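Local coordinates for protein alpha-L-rhamnosidase (Aspergillus terreus, PDB 6GSZ) that probably hydrolyses terminal non-reducing alpha-L-rhamnose residues in alpha-L-rhamnosides, as a calcium-binding glycosyl hydrolase, at residues S143-L149 / L232-S238; T480-I484 / S802-L806; V568-D572 / Y605-S609; W742-L746 / M756-N760; D829-V833 / V844-G848. One frame throughout, in Å; residues are numbered along the deposited sequence. Where two conformers were deposited one is given.

Contact 1: residues S143-L149 / L232-S238; sequences SYVSARL and LLVVTKS
Val235 meets the ring of Tyr144 obliquely, and the closest touch is lower down, between Val235 CG1 and Tyr144 CB at 3.7 Å. Tyr144 has CG between its backbone N and carbonyl carbon (chi1 60°). The ring therefore leads away from 232-238, and the side chain touches Leu193 instead. The other flat group is the guanidinium of Arg148. It also turns from the opposite strand. Arg148 NH1 donates to Ala147 O at 3.1 Å, and that oxygen lies close to the guanidinium plane but is approached from above its own carbonyl plane. Arg148 NE forms a salt bridge with Glu102.

The backbones do most of the pairing. Arg148 and Val234 exchange two bonds: Arg148 N to Val234 O at 2.8 Å and Val234 N to Arg148 O at 2.9 Å. Further along, Thr236 N reaches Ser146 O at 2.9 Å. Thr236 O receives Val145 N at 2.9 Å in a nearly straight bond (176°). Ala147 and Val235 lie on the same face as Leu149 and Leu233. At the far end from Leu149, Ser143 OG and Ser238 OG share a hydrogen bond of 2.8 Å, and Ser238 N donates to Ser143 O.

Val145 and Ser146 both stand opposite Thr236, which is a classic beta bulge. It shifts the register by one residue just where the chain turns a corner. The two antiparallel strands are neighbours in a mixed sheet between strands 242-246 and 182-188, consistent with the beta-sandwich of a galactose-binding-like domain.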
# COMPACT_ATOMS: atom_id res chain seq x y z
N SER A 143 -39.94 14.33 8.34
CA SER A 143 -38.82 15.15 7.88
C SER A 143 -37.53 14.65 8.54
O SER A 143 -37.53 14.24 9.72
CB SER A 143 -39.06 16.60 8.15
OG SER A 143 -39.19 16.79 9.53
N TYR A 144 -36.44 14.67 7.78
CA TYR A 144 -35.15 14.16 8.26
C TYR A 144 -34.04 15.15 7.94
O TYR A 144 -34.16 15.97 7.03
CB TYR A 144 -34.84 12.78 7.67
CG TYR A 144 -34.75 12.74 6.16
CD1 TYR A 144 -35.91 12.62 5.42
CD2 TYR A 144 -33.54 12.79 5.47
CE1 TYR A 144 -35.88 12.61 4.04
CE2 TYR A 144 -33.50 12.78 4.08
CZ TYR A 144 -34.69 12.70 3.37
OH TYR A 144 -34.76 12.66 2.01
N VAL A 145 -32.93 15.02 8.67
CA VAL A 145 -31.81 15.94 8.55
C VAL A 145 -30.51 15.26 8.10
O VAL A 145 -29.65 15.93 7.52
CB VAL A 145 -31.59 16.73 9.85
CG1 VAL A 145 -32.80 17.62 10.16
CG2 VAL A 145 -31.22 15.84 11.03
N SER A 146 -30.35 13.96 8.38
CA SER A 146 -29.12 13.25 8.01
C SER A 146 -29.40 11.75 7.96
O SER A 146 -30.35 11.29 8.58
CB SER A 146 -27.95 13.59 8.93
OG SER A 146 -28.20 13.13 10.24
N ALA A 147 -28.54 11.03 7.22
CA ALA A 147 -28.68 9.60 7.19
C ALA A 147 -27.31 8.96 6.95
O ALA A 147 -26.45 9.54 6.26
CB ALA A 147 -29.70 9.17 6.15
N ARG A 148 -27.16 7.76 7.51
CA ARG A 148 -25.94 6.98 7.38
C ARG A 148 -26.24 5.55 6.95
O ARG A 148 -27.24 4.99 7.35
CB ARG A 148 -25.18 6.90 8.71
CG ARG A 148 -24.75 8.25 9.28
CD ARG A 148 -23.66 8.91 8.45
NE ARG A 148 -23.25 10.18 9.00
CZ ARG A 148 -23.71 11.39 8.61
NH1 ARG A 148 -24.55 11.53 7.60
NH2 ARG A 148 -23.24 12.47 9.23
N LEU A 149 -25.35 4.99 6.12
CA LEU A 149 -25.36 3.56 5.82
C LEU A 149 -24.07 2.96 6.37
O LEU A 149 -22.98 3.47 6.03
CB LEU A 149 -25.45 3.29 4.32
CG LEU A 149 -25.51 1.81 3.96
CD1 LEU A 149 -26.81 1.16 4.45
CD2 LEU A 149 -25.36 1.63 2.47
N LEU A 232 -26.87 -1.54 8.02
CA LEU A 232 -27.78 -0.78 8.84
C LEU A 232 -27.87 0.63 8.26
O LEU A 232 -26.84 1.33 8.16
CB LEU A 232 -27.29 -0.72 10.29
CG LEU A 232 -28.21 0.04 11.25
CD1 LEU A 232 -29.55 -0.69 11.38
CD2 LEU A 232 -27.51 0.28 12.61
N LEU A 233 -29.08 1.06 7.91
CA LEU A 233 -29.38 2.42 7.52
C LEU A 233 -29.99 3.13 8.73
O LEU A 233 -30.91 2.63 9.34
CB LEU A 233 -30.37 2.43 6.35
CG LEU A 233 -30.70 3.82 5.81
CD1 LEU A 233 -29.56 4.35 4.99
CD2 LEU A 233 -31.97 3.78 4.98
N VAL A 234 -29.39 4.26 9.12
CA VAL A 234 -29.86 5.05 10.25
C VAL A 234 -30.26 6.42 9.71
O VAL A 234 -29.39 7.16 9.18
CB VAL A 234 -28.78 5.17 11.33
CG1 VAL A 234 -29.35 5.90 12.54
CG2 VAL A 234 -28.23 3.82 11.76
N VAL A 235 -31.52 6.81 9.89
CA VAL A 235 -32.01 8.10 9.47
C VAL A 235 -32.32 8.92 10.73
O VAL A 235 -32.98 8.44 11.64
CB VAL A 235 -33.29 7.96 8.60
CG1 VAL A 235 -33.79 9.31 8.15
CG2 VAL A 235 -33.08 7.03 7.42
N THR A 236 -31.71 10.11 10.81
CA THR A 236 -31.96 11.02 11.92
C THR A 236 -33.04 12.01 11.50
O THR A 236 -32.88 12.75 10.55
CB THR A 236 -30.69 11.78 12.32
OG1 THR A 236 -29.72 10.79 12.67
CG2 THR A 236 -30.93 12.74 13.47
N LYS A 237 -34.14 11.99 12.23
CA LYS A 237 -35.27 12.84 11.98
C LYS A 237 -35.01 14.24 12.56
O LYS A 237 -34.10 14.45 13.38
CB LYS A 237 -36.53 12.20 12.54
CG LYS A 237 -37.00 10.99 11.75
CD LYS A 237 -38.15 10.29 12.42
CE LYS A 237 -37.71 9.37 13.54
NZ LYS A 237 -38.82 9.08 14.48
N SER A 238 -35.86 15.18 12.15
CA SER A 238 -35.77 16.58 12.51
C SER A 238 -35.80 16.78 14.04
O SER A 238 -35.19 17.71 14.53
CB SER A 238 -36.87 17.37 11.82
OG SER A 238 -36.63 17.43 10.42

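Contact 2: residues T480-I484 / S802-L806; sequences TANFI and STKFL
Phe483 lays its ring over that of Phe805, and the meeting builds up from the root of the ring outward. From CB the side chain runs to CG, which stands anti to the backbone N (chi1 -175°) and brings the ring up to strand 800-807. Phe483 CG comes to 3.9 Å from Phe805 CD1. Phe483 CD2 is a little nearer the same atom, at 3.7 Å. On that flank Phe483 CE2 settles against Phe805 CB at 3.5 Å. At the tip, Phe483 CZ reaches the methyl Thr803 CG2 at 3.7 Å, and Phe483 CE1 lies 3.8 Å from Lys804 O.

The Phe483 and Phe805 rings form an offset stack, with centroids 4.7 Å apart and planes inclined by 17°. Phe805 also touches the helix backbone. Its CE1 lies 3.3 Å from Phe483 O, an oxygen that takes part in a hydrogen bond with Thr429 OG1. Phe483 also stacks with His772, while Phe805 meets the ring of Trp785 with planes at about 40°. Lys804 points away, and its NZ is hydrogen-bonded to a 2-(2-methoxyethoxy)ethanol, probably from the crystallisation liquor.

The helix belongs to the six-hairpin glycosidase domain, of the (alpha/alpha)6-barrel type. The strand lies in a five-stranded antiparallel sheet of the C-terminal region, whose outermost strand 430-434 comes from the glycosidase part of the sequence. No hydrogen bond crosses between the two segments. The join is made by dispersion and by the stacking of buried aromatic surfaces, so it depends on shape rather than on charge.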
# COMPACT_ATOMS: atom_id res chain seq x y z
N THR A 480 10.89 3.01 0.76
CA THR A 480 10.52 3.64 -0.48
C THR A 480 9.02 4.06 -0.45
O THR A 480 8.63 5.19 -0.77
CB THR A 480 10.83 2.73 -1.68
OG1 THR A 480 12.22 2.40 -1.69
CG2 THR A 480 10.44 3.41 -2.99
N ALA A 481 8.16 3.09 -0.11
CA ALA A 481 6.73 3.27 -0.21
C ALA A 481 6.25 4.47 0.61
O ALA A 481 5.44 5.27 0.17
CB ALA A 481 6.03 2.04 0.32
N ASN A 482 6.78 4.61 1.86
CA ASN A 482 6.32 5.57 2.79
C ASN A 482 6.73 7.02 2.42
O ASN A 482 6.20 7.98 3.00
CB ASN A 482 6.89 5.31 4.19
CG ASN A 482 6.50 4.00 4.82
OD1 ASN A 482 5.64 3.26 4.27
ND2 ASN A 482 6.99 3.72 6.03
N PHE A 483 7.64 7.15 1.46
CA PHE A 483 7.97 8.43 0.90
C PHE A 483 7.00 8.79 -0.23
O PHE A 483 6.57 9.96 -0.39
CB PHE A 483 9.41 8.39 0.37
CG PHE A 483 9.95 9.70 -0.15
CD1 PHE A 483 9.74 10.10 -1.45
CD2 PHE A 483 10.74 10.52 0.66
CE1 PHE A 483 10.28 11.29 -1.95
CE2 PHE A 483 11.32 11.68 0.16
CZ PHE A 483 11.08 12.07 -1.14
N ILE A 484 6.65 7.80 -1.07
CA ILE A 484 5.85 8.11 -2.27
C ILE A 484 4.39 8.44 -1.91
O ILE A 484 3.82 9.36 -2.49
CB ILE A 484 5.95 6.97 -3.30
CG1 ILE A 484 7.41 6.72 -3.69
CG2 ILE A 484 5.07 7.25 -4.51
CD1 ILE A 484 7.58 5.60 -4.66
N SER A 802 15.18 17.08 -9.05
CA SER A 802 14.15 17.70 -8.25
C SER A 802 13.40 16.62 -7.48
O SER A 802 12.85 15.67 -8.07
CB SER A 802 13.20 18.52 -9.10
OG SER A 802 13.89 19.55 -9.79
N THR A 803 13.30 16.80 -6.17
CA THR A 803 12.66 15.87 -5.27
C THR A 803 11.75 16.66 -4.34
O THR A 803 12.18 17.64 -3.78
CB THR A 803 13.73 15.07 -4.50
OG1 THR A 803 14.71 14.55 -5.42
CG2 THR A 803 13.11 13.95 -3.67
N LYS A 804 10.54 16.16 -4.08
CA LYS A 804 9.59 16.79 -3.21
C LYS A 804 9.01 15.73 -2.27
O LYS A 804 8.71 14.62 -2.72
CB LYS A 804 8.43 17.43 -4.01
CG LYS A 804 8.84 18.45 -5.06
CD LYS A 804 7.66 19.13 -5.72
CE LYS A 804 8.10 20.03 -6.85
NZ LYS A 804 6.95 20.59 -7.61
N PHE A 805 8.76 16.11 -1.02
CA PHE A 805 8.16 15.23 -0.05
C PHE A 805 7.24 16.02 0.87
O PHE A 805 7.69 16.93 1.58
CB PHE A 805 9.20 14.46 0.77
CG PHE A 805 8.58 13.57 1.80
CD1 PHE A 805 7.71 12.56 1.40
CD2 PHE A 805 8.81 13.75 3.14
CE1 PHE A 805 7.09 11.77 2.34
CE2 PHE A 805 8.19 12.96 4.08
CZ PHE A 805 7.28 11.98 3.67
N LEU A 806 5.95 15.62 0.87
CA LEU A 806 4.96 16.23 1.74
C LEU A 806 5.01 15.57 3.11
O LEU A 806 4.42 14.55 3.38
CB LEU A 806 3.59 16.10 1.10
CG LEU A 806 2.46 16.88 1.76
CD1 LEU A 806 2.73 18.38 1.73
CD2 LEU A 806 1.16 16.56 1.03

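Contact 3: residues V568-D572 / Y605-S609; sequences VGLWD and YLLHS
Leu606, on helix 598-619 of the catalytic domain, receives the loop residues Leu570 and Trp571. The loop runs between helices 545-562 and 598-619 and packs along the side of the latter. Leu606 points straight at the loop. Its CB lies 3.8 Å from Trp571 NE1 and 4.0 Å from Trp571 CD1, so the pyrrole part of the indole meets it obliquely. The branch CD2 goes further. Leu606 CD2 ends 3.4 Å from Gly569 O and 3.7 Å from Leu570 CA, tucked against the loop backbone. CG is anti to the backbone N (chi1 161°), which sends this branch into the loop. Leu606 was modelled in two conformers, and these CD2 contacts belong to one of them.

Leu570 CD2 bridges two successive helix residues. It is 4.0 Å from Leu606 CD2, the two side chains crossing at about a right angle. It is 4.1 Å from Leu607 CD2, and there the side chains meet at a slant.

Both segments fall in the six-hairpin glycosidase domain, whose family fold is an (alpha/alpha)6 barrel. Here a connecting loop packs on helix 598-619. The touching residues are all buried and no hydrogen bond crosses between the segments.

Polar bonds to nearby residues fix the loop. Asp603 OD1, about one turn before Leu606, accepts from Trp571 N, and Arg565 NH1 donates to Gly569 O. Helix 623-644 also touches this cluster: Leu570 meets Glu639, and Leu607 meets His633 and Thr637.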
# COMPACT_ATOMS: atom_id res chain seq x y z
N VAL A 568 23.95 -21.22 20.37
CA VAL A 568 24.60 -19.93 20.74
C VAL A 568 23.68 -18.74 20.40
O VAL A 568 24.08 -17.62 20.51
CB VAL A 568 25.97 -19.76 20.06
CG1 VAL A 568 26.95 -20.84 20.50
CG2 VAL A 568 25.88 -19.71 18.54
N GLY A 569 22.45 -19.00 19.97
CA GLY A 569 21.46 -17.93 19.80
C GLY A 569 21.28 -17.42 18.38
O GLY A 569 20.46 -16.49 18.19
N LEU A 570 22.06 -17.93 17.41
CA LEU A 570 21.85 -17.59 16.02
C LEU A 570 20.74 -18.50 15.48
O LEU A 570 20.12 -19.24 16.25
CB LEU A 570 23.17 -17.70 15.23
CG LEU A 570 24.26 -16.70 15.65
CD1 LEU A 570 25.55 -16.98 14.88
CD2 LEU A 570 23.80 -15.25 15.45
N TRP A 571 20.46 -18.41 14.19
CA TRP A 571 19.43 -19.23 13.60
C TRP A 571 19.82 -20.71 13.64
O TRP A 571 20.93 -21.10 13.36
CB TRP A 571 19.14 -18.82 12.17
CG TRP A 571 18.14 -17.72 11.99
CD1 TRP A 571 18.37 -16.39 11.83
CD2 TRP A 571 16.71 -17.86 11.96
NE1 TRP A 571 17.21 -15.70 11.71
CE2 TRP A 571 16.16 -16.58 11.76
CE3 TRP A 571 15.84 -18.96 12.03
CZ2 TRP A 571 14.79 -16.36 11.64
CZ3 TRP A 571 14.49 -18.74 11.94
CH2 TRP A 571 13.97 -17.46 11.73
N ASP A 572 18.80 -21.54 13.89
CA ASP A 572 18.92 -22.99 13.73
C ASP A 572 19.21 -23.29 12.26
O ASP A 572 18.51 -22.81 11.35
CB ASP A 572 17.63 -23.64 14.23
CG ASP A 572 17.51 -25.14 14.04
OD1 ASP A 572 17.96 -25.66 13.01
OD2 ASP A 572 16.92 -25.73 14.92
N TYR A 605 20.16 -10.67 9.43
CA TYR A 605 18.87 -10.09 9.70
C TYR A 605 18.37 -10.29 11.16
O TYR A 605 17.64 -9.43 11.69
CB TYR A 605 17.82 -10.56 8.69
CG TYR A 605 17.78 -9.72 7.45
CD1 TYR A 605 18.64 -9.95 6.38
CD2 TYR A 605 16.90 -8.65 7.35
CE1 TYR A 605 18.59 -9.19 5.22
CE2 TYR A 605 16.86 -7.86 6.21
CZ TYR A 605 17.70 -8.13 5.14
OH TYR A 605 17.65 -7.33 4.01
N LEU A 606 18.81 -11.38 11.81
CA LEU A 606 18.53 -11.56 13.24
C LEU A 606 19.21 -10.44 14.05
O LEU A 606 18.58 -9.87 14.94
CB LEU A 606 19.00 -12.96 13.69
CG LEU A 606 19.20 -13.14 15.20
CD1 LEU A 606 17.92 -12.94 15.96
CD2 LEU A 606 19.83 -14.49 15.51
N LEU A 607 20.47 -10.16 13.74
CA LEU A 607 21.16 -9.07 14.42
C LEU A 607 20.43 -7.74 14.15
O LEU A 607 20.23 -6.95 15.05
CB LEU A 607 22.61 -9.01 13.94
CG LEU A 607 23.64 -9.81 14.74
CD1 LEU A 607 23.77 -9.26 16.13
CD2 LEU A 607 23.36 -11.26 14.84
N HIS A 608 20.05 -7.52 12.89
CA HIS A 608 19.35 -6.28 12.51
C HIS A 608 18.03 -6.15 13.31
O HIS A 608 17.67 -5.06 13.80
CB HIS A 608 19.15 -6.21 11.00
CG HIS A 608 18.43 -5.00 10.56
ND1 HIS A 608 18.87 -3.73 10.85
CD2 HIS A 608 17.34 -4.89 9.78
CE1 HIS A 608 18.04 -2.86 10.28
NE2 HIS A 608 17.10 -3.58 9.59
N SER A 609 17.23 -7.23 13.38
CA SER A 609 16.00 -7.16 14.16
C SER A 609 16.26 -6.88 15.65
O SER A 609 15.47 -6.20 16.31
CB SER A 609 15.21 -8.42 13.98
OG SER A 609 14.38 -8.33 12.82

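Contact 4: residues W742-L746 / M756-N760; sequences WDSML and MTSFN
Ser744 is gripped through both of its side-chain atoms. Ser744 OG donates to Ser758 O at 2.9 Å, coming from 42° above the carbonyl plane. Ser744 CB sits over the face of the Phe759 ring, 4.0 Å from its centroid and 28° off the normal, a CH-pi contact. These two touches go together because OG lies anti to the carbonyl carbon (chi1 -81°), directed at the 756-760 backbone while CB rests on the ring.

Around the ring, Met745 CB lies in the ring plane at the edge, 3.7 Å from Phe759 CE1. Phe759 CZ reaches Ser744 O at 3.4 Å. That same oxygen, Ser744 O, has the methyl Thr757 CG2 at 3.5 Å. The methyl also lies beside the serine hydroxyl, with Thr757 CG2 3.7 Å from Ser744 OG.

Neither segment is helix or strand. They belong to the long loop between helices 727-732 and 768-775 of the glycosidase domain. Within it Ser758 OG accepts from Asn760 N at 3.0 Å, which is an ST turn. The Ser758 hydroxyl is also hydrogen-bonded to ND1 of His761, a residue of the glucose pocket seen here. Met756, at the start of the second segment, lines that pocket too.

Further out, Glu358 OE1 accepts from Phe759 N, and Val359 of the same strand, 351-361, touches both Met745 and Phe759. Backbone bonding links Ser744 to Asn752, within the turn of chain that joins the two segments.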
# COMPACT_ATOMS: atom_id res chain seq x y z
N TRP A 742 15.13 -9.75 -12.08
CA TRP A 742 15.95 -8.82 -12.87
C TRP A 742 15.67 -9.07 -14.37
O TRP A 742 15.51 -8.12 -15.19
CB TRP A 742 17.44 -8.95 -12.52
CG TRP A 742 17.72 -8.58 -11.10
CD1 TRP A 742 18.07 -9.39 -10.07
CD2 TRP A 742 17.70 -7.25 -10.57
NE1 TRP A 742 18.24 -8.66 -8.91
CE2 TRP A 742 17.97 -7.35 -9.19
CE3 TRP A 742 17.38 -6.00 -11.12
CZ2 TRP A 742 18.07 -6.23 -8.38
CZ3 TRP A 742 17.47 -4.89 -10.31
CH2 TRP A 742 17.77 -5.02 -8.95
N ASP A 743 15.52 -10.35 -14.71
CA ASP A 743 15.36 -10.80 -16.10
C ASP A 743 13.96 -11.40 -16.32
O ASP A 743 13.85 -12.45 -16.96
CB ASP A 743 16.46 -11.81 -16.49
CG ASP A 743 16.57 -13.03 -15.56
OD1 ASP A 743 15.86 -13.06 -14.51
OD2 ASP A 743 17.43 -13.87 -15.81
N SER A 744 12.88 -10.77 -15.85
CA SER A 744 11.54 -11.33 -16.11
C SER A 744 11.36 -11.47 -17.62
O SER A 744 10.69 -12.40 -18.07
CB SER A 744 10.44 -10.51 -15.51
OG SER A 744 10.27 -10.78 -14.12
N MET A 745 11.88 -10.51 -18.39
CA MET A 745 12.01 -10.66 -19.87
C MET A 745 13.50 -10.75 -20.22
O MET A 745 14.31 -9.98 -19.66
CB MET A 745 11.39 -9.48 -20.61
CG MET A 745 11.38 -9.59 -22.14
SD MET A 745 10.34 -8.29 -22.89
CE MET A 745 8.71 -8.93 -22.48
N LEU A 746 13.84 -11.66 -21.14
CA LEU A 746 15.21 -11.82 -21.61
C LEU A 746 15.46 -10.82 -22.75
O LEU A 746 14.54 -10.26 -23.34
CB LEU A 746 15.40 -13.27 -22.05
CG LEU A 746 14.97 -14.33 -21.04
CD1 LEU A 746 15.22 -15.72 -21.60
CD2 LEU A 746 15.68 -14.16 -19.70
N MET A 756 7.40 -18.96 -12.13
CA MET A 756 7.15 -17.78 -11.29
C MET A 756 7.84 -16.58 -11.97
O MET A 756 9.05 -16.39 -11.79
CB MET A 756 7.70 -17.99 -9.89
CG MET A 756 7.44 -16.89 -8.92
SD MET A 756 8.51 -16.96 -7.47
CE MET A 756 10.01 -16.26 -8.15
N THR A 757 7.08 -15.82 -12.76
CA THR A 757 7.59 -14.63 -13.44
C THR A 757 6.50 -13.56 -13.53
O THR A 757 5.46 -13.81 -14.16
CB THR A 757 8.13 -14.95 -14.83
OG1 THR A 757 9.20 -15.89 -14.71
CG2 THR A 757 8.62 -13.73 -15.56
N SER A 758 6.72 -12.41 -12.91
CA SER A 758 5.81 -11.29 -12.90
C SER A 758 6.53 -10.04 -13.42
O SER A 758 7.74 -9.83 -13.17
CB SER A 758 5.27 -11.08 -11.50
OG SER A 758 5.09 -9.71 -11.18
N PHE A 759 5.77 -9.15 -14.08
CA PHE A 759 6.27 -7.87 -14.54
C PHE A 759 5.78 -6.72 -13.65
O PHE A 759 5.79 -5.56 -14.10
CB PHE A 759 5.93 -7.63 -16.02
CG PHE A 759 6.62 -8.60 -16.92
CD1 PHE A 759 7.87 -8.30 -17.40
CD2 PHE A 759 6.06 -9.83 -17.25
CE1 PHE A 759 8.55 -9.19 -18.22
CE2 PHE A 759 6.74 -10.72 -18.07
CZ PHE A 759 7.98 -10.40 -18.54
N ASN A 760 5.36 -7.00 -12.41
CA ASN A 760 4.85 -5.93 -11.56
C ASN A 760 4.97 -6.30 -10.08
O ASN A 760 3.98 -6.60 -9.41
CB ASN A 760 3.41 -5.59 -11.92
CG ASN A 760 2.98 -4.21 -11.50
OD1 ASN A 760 3.72 -3.53 -10.76
ND2 ASN A 760 1.81 -3.76 -11.92

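Contact 5: residues D829-V833 / V844-G848; sequences DFHLV and VVLPG
Pro847 sits on the face of the Phe830 ring. Its CG stands 3.5 Å from the ring centroid and only 9° off the normal, almost exactly over the centre, which makes a CH-pi contact. Pro847 CD is shifted toward one side and lies 3.5 Å from Phe830 CE2. The pyrrolidine is the bump and the ring face the surface it rests on; the two side chains cross at about a right angle.

Leu846 CD2 approaches the rim of the same ring, near the ring plane, 4.4 Å from Phe830 CE2. Leu832 CD2 sits between two bumps of the other segment. It has Leu846 CD2 at 4.3 Å and Val844 CG1 at 4.1 Å. Leu832 and Val844 slide past each other in opposite directions. Phe830 and Leu832 come off the same face of strand 828-836, each with CG anti to its backbone N.

That strand lies in a five-stranded antiparallel sheet, while 841-845 belongs to a mixed four-stranded one. Of the touching residues 844-847, only Val844 is on the latter strand; Leu846 and Pro847 follow it in a loop. The contact forms part of the apolar filling between the two sheets, consistent with a beta-sandwich. No hydrogen bond crosses it. Nearby side chains extend the filling: Val844 touches Tyr863, Leu846 touches Val865, and Pro794 packs on both Phe830 and Pro847. On the reverse face of the strand, His831 stacks with Trp817 and is hydrogen-bonded to His864 and Asp819.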
# COMPACT_ATOMS: atom_id res chain seq x y z
N ASP A 829 30.37 23.97 -10.23
CA ASP A 829 29.57 24.80 -9.39
C ASP A 829 28.26 24.05 -9.10
O ASP A 829 27.63 23.53 -10.04
CB ASP A 829 29.25 26.13 -10.07
CG ASP A 829 30.45 27.02 -10.23
OD1 ASP A 829 31.44 26.74 -9.52
OD2 ASP A 829 30.33 27.92 -11.08
N PHE A 830 27.90 23.98 -7.82
CA PHE A 830 26.71 23.27 -7.35
C PHE A 830 25.72 24.31 -6.83
O PHE A 830 26.07 25.18 -6.05
CB PHE A 830 27.10 22.28 -6.24
CG PHE A 830 25.94 21.59 -5.57
CD1 PHE A 830 25.31 20.51 -6.18
CD2 PHE A 830 25.47 22.02 -4.35
CE1 PHE A 830 24.25 19.87 -5.57
CE2 PHE A 830 24.43 21.36 -3.73
CZ PHE A 830 23.80 20.29 -4.34
N HIS A 831 24.47 24.17 -7.24
CA HIS A 831 23.41 25.09 -6.85
C HIS A 831 22.28 24.27 -6.25
O HIS A 831 21.87 23.27 -6.87
CB HIS A 831 22.90 25.86 -8.07
CG HIS A 831 24.01 26.43 -8.88
ND1 HIS A 831 24.64 27.63 -8.59
CD2 HIS A 831 24.61 25.93 -9.98
CE1 HIS A 831 25.57 27.85 -9.51
NE2 HIS A 831 25.60 26.81 -10.35
N LEU A 832 21.75 24.71 -5.11
CA LEU A 832 20.67 23.99 -4.43
C LEU A 832 19.65 24.98 -3.89
O LEU A 832 19.98 25.93 -3.17
CB LEU A 832 21.28 23.18 -3.27
CG LEU A 832 20.30 22.57 -2.28
CD1 LEU A 832 19.47 21.46 -2.92
CD2 LEU A 832 21.00 21.98 -1.05
N VAL A 833 18.37 24.69 -4.15
CA VAL A 833 17.26 25.32 -3.49
C VAL A 833 16.58 24.27 -2.62
O VAL A 833 16.12 23.24 -3.14
CB VAL A 833 16.27 25.91 -4.51
CG1 VAL A 833 15.05 26.53 -3.84
CG2 VAL A 833 16.97 26.94 -5.40
N VAL A 844 21.54 20.90 6.39
CA VAL A 844 21.96 20.86 5.03
C VAL A 844 23.45 20.52 5.01
O VAL A 844 24.26 21.23 5.62
CB VAL A 844 21.67 22.20 4.32
CG1 VAL A 844 22.15 22.18 2.88
CG2 VAL A 844 20.20 22.58 4.44
N VAL A 845 23.81 19.43 4.36
CA VAL A 845 25.20 19.01 4.20
C VAL A 845 25.58 19.22 2.74
O VAL A 845 25.10 18.50 1.86
CB VAL A 845 25.37 17.53 4.60
CG1 VAL A 845 26.81 17.07 4.46
CG2 VAL A 845 24.83 17.26 6.00
N LEU A 846 26.40 20.25 2.47
CA LEU A 846 26.73 20.56 1.09
C LEU A 846 27.77 19.58 0.60
O LEU A 846 28.57 19.08 1.41
CB LEU A 846 27.15 22.03 0.98
CG LEU A 846 26.03 23.00 1.37
CD1 LEU A 846 26.57 24.40 1.51
CD2 LEU A 846 24.91 23.01 0.36
N PRO A 847 27.76 19.26 -0.71
CA PRO A 847 28.62 18.23 -1.26
C PRO A 847 30.09 18.58 -1.27
O PRO A 847 30.46 19.76 -1.24
CB PRO A 847 28.11 17.99 -2.69
CG PRO A 847 27.22 19.15 -3.00
CD PRO A 847 26.81 19.78 -1.69
N GLY A 848 30.90 17.51 -1.33
CA GLY A 848 32.33 17.61 -1.51
C GLY A 848 33.09 17.39 -0.21
O GLY A 848 32.48 17.29 0.87

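How the contacts relate
Contact 1 stands apart, with its centre about 41 to 59 Å from the centres of the others, in the alpha-L-rhamnosidase N-terminal domain that resembles galactose-binding modules. Contact 2 joins ends far apart in sequence and closes a loop that holds contacts 3 and 4. Contacts 3 and 4 share the glycosidase domain, but their nearest atoms are about 12 Å apart. Contacts 2 and 5 reach the same antiparallel sheet; their centres lie about 20 Å apart and their nearest atoms about 7 Å. Contact 4 is the one whose segments reach the glucose pocket: they include Met756, and the Ser758 side chain is about 7 Å from the bound glucose.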